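Local structure of putative endonuclease/exonuclease/phosphatase family protein (Bacteroides vulgatus ATCC 8482, 3G6S) at residues A[153-156]-A[157-161]; A[227-230]-A[231-234]. The protein probably acts as a metal-dependent phosphodiesterase of the DNase I-like superfamily, perhaps as an endonuclease or 3'-5' RNA exonuclease. All coordinates share one frame; numbering follows the deposited sequence.

Contact 1 of 2, residues A[153-156]-A[157-161]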
loop_
_atom_site.group_PDB
_atom_site.type_symbol
_atom_site.label_atom_id
_atom_site.label_comp_id
_atom_site.label_asym_id
_atom_site.label_seq_id
_atom_site.Cartn_x
_atom_site.Cartn_y
_atom_site.Cartn_z
ATOM N N LEU A 153 6.179 -14.556 -3.811
ATOM C CA LEU A 153 7.332 -13.791 -4.251
ATOM C C LEU A 153 7.691 -12.718 -3.228
ATOM O O LEU A 153 8.861 -12.530 -2.895
ATOM C CB LEU A 153 7.036 -13.156 -5.610
ATOM C CG LEU A 153 8.006 -12.100 -6.150
ATOM C CD1 LEU A 153 9.399 -12.685 -6.304
ATOM C CD2 LEU A 153 7.483 -11.590 -7.479
ATOM N N ILE A 154 6.681 -12.023 -2.721
ATOM C CA ILE A 154 6.908 -10.979 -1.731
ATOM C C ILE A 154 7.532 -11.567 -0.470
ATOM O O ILE A 154 8.496 -11.016 0.064
ATOM C CB ILE A 154 5.583 -10.256 -1.393
ATOM C CG1 ILE A 154 5.139 -9.434 -2.603
ATOM C CG2 ILE A 154 5.753 -9.356 -0.158
ATOM C CD1 ILE A 154 3.736 -8.871 -2.495
ATOM N N ILE A 155 6.996 -12.690 -0.004
ATOM C CA ILE A 155 7.547 -13.327 1.183
ATOM C C ILE A 155 9.028 -13.629 0.991
ATOM O O ILE A 155 9.842 -13.326 1.862
ATOM C CB ILE A 155 6.802 -14.637 1.542
ATOM C CG1 ILE A 155 5.368 -14.319 1.978
ATOM C CG2 ILE A 155 7.534 -15.368 2.658
ATOM C CD1 ILE A 155 4.598 -15.510 2.519
ATOM N N ARG A 156 9.387 -14.203 -0.154
ATOM C CA ARG A 156 10.793 -14.518 -0.426
ATOM C C ARG A 156 11.697 -13.285 -0.463
ATOM O O ARG A 156 12.883 -13.377 -0.159
ATOM C CB ARG A 156 10.928 -15.276 -1.748
ATOM C CG ARG A 156 10.223 -16.618 -1.773
ATOM C CD ARG A 156 10.837 -17.505 -2.838
ATOM N NE ARG A 156 10.743 -16.920 -4.172
ATOM C CZ ARG A 156 9.643 -16.939 -4.923
ATOM N NH1 ARG A 156 8.538 -17.519 -4.467
ATOM N NH2 ARG A 156 9.650 -16.382 -6.129
ATOM N N LYS A 157 11.133 -12.138 -0.840
ATOM C CA LYS A 157 11.901 -10.899 -0.912
ATOM C C LYS A 157 12.062 -10.281 0.473
ATOM O O LYS A 157 13.059 -9.616 0.749
ATOM C CB LYS A 157 11.214 -9.904 -1.841
ATOM C CG LYS A 157 10.953 -10.455 -3.242
ATOM C CD LYS A 157 12.237 -10.673 -4.045
ATOM C CE LYS A 157 12.883 -9.345 -4.425
ATOM N NZ LYS A 157 14.022 -9.512 -5.365
ATOM N N ILE A 158 11.076 -10.492 1.344
ATOM C CA ILE A 158 11.159 -9.959 2.693
ATOM C C ILE A 158 12.232 -10.729 3.449
ATOM O O ILE A 158 13.009 -10.135 4.198
ATOM C CB ILE A 158 9.827 -10.089 3.456
ATOM C CG1 ILE A 158 8.812 -9.081 2.919
ATOM C CG2 ILE A 158 10.057 -9.857 4.942
ATOM C CD1 ILE A 158 7.375 -9.315 3.463
ATOM N N LYS A 159 12.286 -12.045 3.250
ATOM C CA LYS A 159 13.288 -12.856 3.936
ATOM C C LYS A 159 14.675 -12.606 3.358
ATOM O O LYS A 159 15.679 -12.736 4.057
ATOM C CB LYS A 159 12.959 -14.348 3.832
ATOM C CG LYS A 159 11.604 -14.723 4.400
ATOM C CD LYS A 159 11.491 -16.212 4.684
ATOM C CE LYS A 159 11.601 -17.063 3.438
ATOM N NZ LYS A 159 11.415 -18.504 3.789
ATOM N N GLU A 160 14.721 -12.236 2.084
ATOM C CA GLU A 160 15.982 -11.974 1.411
ATOM C C GLU A 160 16.607 -10.670 1.887
ATOM O O GLU A 160 17.783 -10.631 2.244
ATOM C CB GLU A 160 15.756 -11.906 -0.100
ATOM C CG GLU A 160 17.006 -11.610 -0.926
ATOM C CD GLU A 160 16.685 -11.328 -2.388
ATOM O OE1 GLU A 160 15.919 -12.119 -2.994
ATOM O OE2 GLU A 160 17.207 -10.322 -2.933
ATOM N N ILE A 161 15.809 -9.607 1.898
ATOM C CA ILE A 161 16.286 -8.287 2.291
ATOM C C ILE A 161 16.425 -8.013 3.778
ATOM O O ILE A 161 17.476 -7.567 4.230
ATOM C CB ILE A 161 15.383 -7.176 1.711
ATOM C CG1 ILE A 161 15.625 -7.025 0.209
ATOM C CG2 ILE A 161 15.671 -5.847 2.404
ATOM C CD1 ILE A 161 15.104 -8.172 -0.626
#
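Ile154 O is gripped by two amides: Ile158 N donates to it at 2.9 Å, and Lys157 N adds a weak second bond. Ile155 O is shared in the same way, taking the straighter bond from Lys159 N (161° at the hydrogen) and a weak one from Ile158 N. The firm bonds run from residue i+4 back to i, the spacing of an alpha helix, while the weak ones to Ile154 O and Ile155 O span three residues.

Two side-chain pairs follow the same one-turn spacing. Leu153 and Lys157 run alongside each other, and Leu153 CD1 lies 4.1 Å from Lys157 CG. The lysine chain folds at both chi2 (-69°) and chi3 (-70°), which keeps its methylenes beside the leucine before the amine leads away; Phe96 of strand 88-97 touches both residues. On the face of the helix toward the sheet, Ile154 CG2 meets Ile158 CD1 at 4.0 Å, the two side chains crossing at a slant. Both isoleucines rest on Val169 of strand 167-172, and Ile154 also reaches Val135. The two isoleucines belong to the buried face of an amphipathic helix, the crossover helix of the beta-alpha-beta unit of strands 131-138 and 167-172.

Contact 2 of 2, residues A[227-230]-A[231-234]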
loop_
_atom_site.group_PDB
_atom_site.type_symbol
_atom_site.label_atom_id
_atom_site.label_comp_id
_atom_site.label_asym_id
_atom_site.label_seq_id
_atom_site.Cartn_x
_atom_site.Cartn_y
_atom_site.Cartn_z
ATOM N N PHE A 227 -0.416 -6.024 6.087
ATOM C CA PHE A 227 0.083 -7.254 6.695
ATOM C C PHE A 227 1.369 -6.975 7.452
ATOM O O PHE A 227 2.213 -6.206 6.992
ATOM C CB PHE A 227 0.337 -8.310 5.617
ATOM C CG PHE A 227 -0.913 -8.807 4.954
ATOM C CD1 PHE A 227 -1.790 -9.646 5.640
ATOM C CD2 PHE A 227 -1.221 -8.424 3.648
ATOM C CE1 PHE A 227 -2.956 -10.093 5.040
ATOM C CE2 PHE A 227 -2.381 -8.863 3.034
ATOM C CZ PHE A 227 -3.257 -9.704 3.733
ATOM N N VAL A 228 1.520 -7.600 8.614
ATOM C CA VAL A 228 2.719 -7.394 9.422
ATOM C C VAL A 228 3.305 -8.677 9.994
ATOM O O VAL A 228 2.579 -9.628 10.268
ATOM C CB VAL A 228 2.448 -6.451 10.614
ATOM C CG1 VAL A 228 1.891 -5.119 10.117
ATOM C CG2 VAL A 228 1.492 -7.117 11.593
ATOM N N THR A 229 4.620 -8.695 10.185
ATOM C CA THR A 229 5.280 -9.862 10.750
ATOM C C THR A 229 4.851 -10.020 12.215
ATOM O O THR A 229 4.528 -9.035 12.880
ATOM C CB THR A 229 6.801 -9.743 10.591
ATOM O OG1 THR A 229 7.222 -8.405 10.887
ATOM C CG2 THR A 229 7.193 -10.079 9.153
ATOM N N PRO A 230 4.839 -11.263 12.733
ATOM C CA PRO A 230 4.424 -11.555 14.115
ATOM C C PRO A 230 4.968 -10.714 15.278
ATOM O O PRO A 230 4.332 -10.633 16.329
ATOM C CB PRO A 230 4.728 -13.049 14.260
ATOM C CG PRO A 230 5.875 -13.259 13.338
ATOM C CD PRO A 230 5.519 -12.426 12.132
ATOM N N GLN A 231 6.117 -10.082 15.082
ATOM C CA GLN A 231 6.758 -9.249 16.103
ATOM C C GLN A 231 6.099 -7.881 16.285
ATOM O O GLN A 231 6.030 -7.362 17.396
ATOM C CB GLN A 231 8.224 -9.048 15.731
ATOM C CG GLN A 231 8.406 -8.787 14.240
ATOM C CD GLN A 231 9.822 -9.032 13.781
ATOM O OE1 GLN A 231 10.078 -9.234 12.593
ATOM N NE2 GLN A 231 10.761 -9.003 14.722
ATOM N N VAL A 232 5.623 -7.282 15.201
ATOM C CA VAL A 232 5.011 -5.973 15.327
ATOM C C VAL A 232 3.689 -6.010 16.085
ATOM O O VAL A 232 2.913 -6.956 15.971
ATOM C CB VAL A 232 4.854 -5.284 13.929
ATOM C CG1 VAL A 232 5.003 -6.300 12.820
ATOM C CG2 VAL A 232 3.513 -4.573 13.830
ATOM N N LEU A 233 3.465 -4.977 16.890
ATOM C CA LEU A 233 2.250 -4.853 17.676
ATOM C C LEU A 233 1.273 -3.902 16.995
ATOM O O LEU A 233 1.600 -2.741 16.740
ATOM C CB LEU A 233 2.576 -4.311 19.060
ATOM C CG LEU A 233 1.327 -3.919 19.870
ATOM C CD1 LEU A 233 0.508 -5.177 20.182
ATOM C CD2 LEU A 233 1.736 -3.223 21.161
ATOM N N VAL A 234 0.072 -4.389 16.705
ATOM C CA VAL A 234 -0.928 -3.556 16.061
ATOM C C VAL A 234 -1.840 -2.951 17.103
ATOM O O VAL A 234 -2.810 -3.584 17.517
ATOM C CB VAL A 234 -1.792 -4.352 15.075
ATOM C CG1 VAL A 234 -2.743 -3.403 14.364
ATOM C CG2 VAL A 234 -0.901 -5.088 14.064
#
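Val228 and Val232 meet across the turn with their side chains at about a right angle, and the nearest pair, Val228 CB and Val232 CG1, is 3.4 Å apart. The rotation of Val232 is uncertain: its chi1 of 16° is nearly eclipsed and its CG1 lies too close to a backbone oxygen, so that short approach carries little weight. The other methyl, Val232 CG2, sits 3.9 Å from Val228 CG2, a more ordinary distance.

In Val228, chi1 of -56° puts CG1 beside the backbone N and CG2 between N and the carbonyl carbon. From there CG2 also reaches Val234 CG2 at 4.0 Å, so one methyl faces both valines of 231-234. Leu258 of strand 254-260 touches both Val232 and Val234.

Thr229 and Gln231 run alongside each other in the same direction, each with a chi1 of 42°; Thr229 OG1 stands 3.6 Å from Gln231 CG. That hydroxyl is satisfied elsewhere, by a hydrogen bond with Ala167 N.

The backbone closes through Val232 N to Thr229 O at 3.1 Å, but this bond is less certain, because Val232 CG1 crowds the same oxygen in the model. Pro230 and Gln231 occupy the two central positions of a type I beta turn, which here carries the chain from strand 224-228 in one sheet to strand 233-239 in the other, within the two-sheet sandwich of the DNase I-like fold.

How the contacts relate
Contact 1 comes first along the chain, on helix 144-161, and contact 2 follows at the turn between strands 224-228 and 233-239. Their centres lie 16 Å apart; the nearest atoms are about 5 Å apart, without touching. Strand 167-172 connects them: it follows the helix of contact 1 in a beta-alpha-beta unit and pairs antiparallel with strand 224-228. Phe190 also lies between them, touching Ile155, Ile158 and Lys159 of contact 1 and Thr229 of contact 2, while Ala167, at the start of that strand, touches Ile158. Contact 1 thus lies on the helical layer against the six-stranded sheet, and contact 2 joins that sheet to the seven-stranded one.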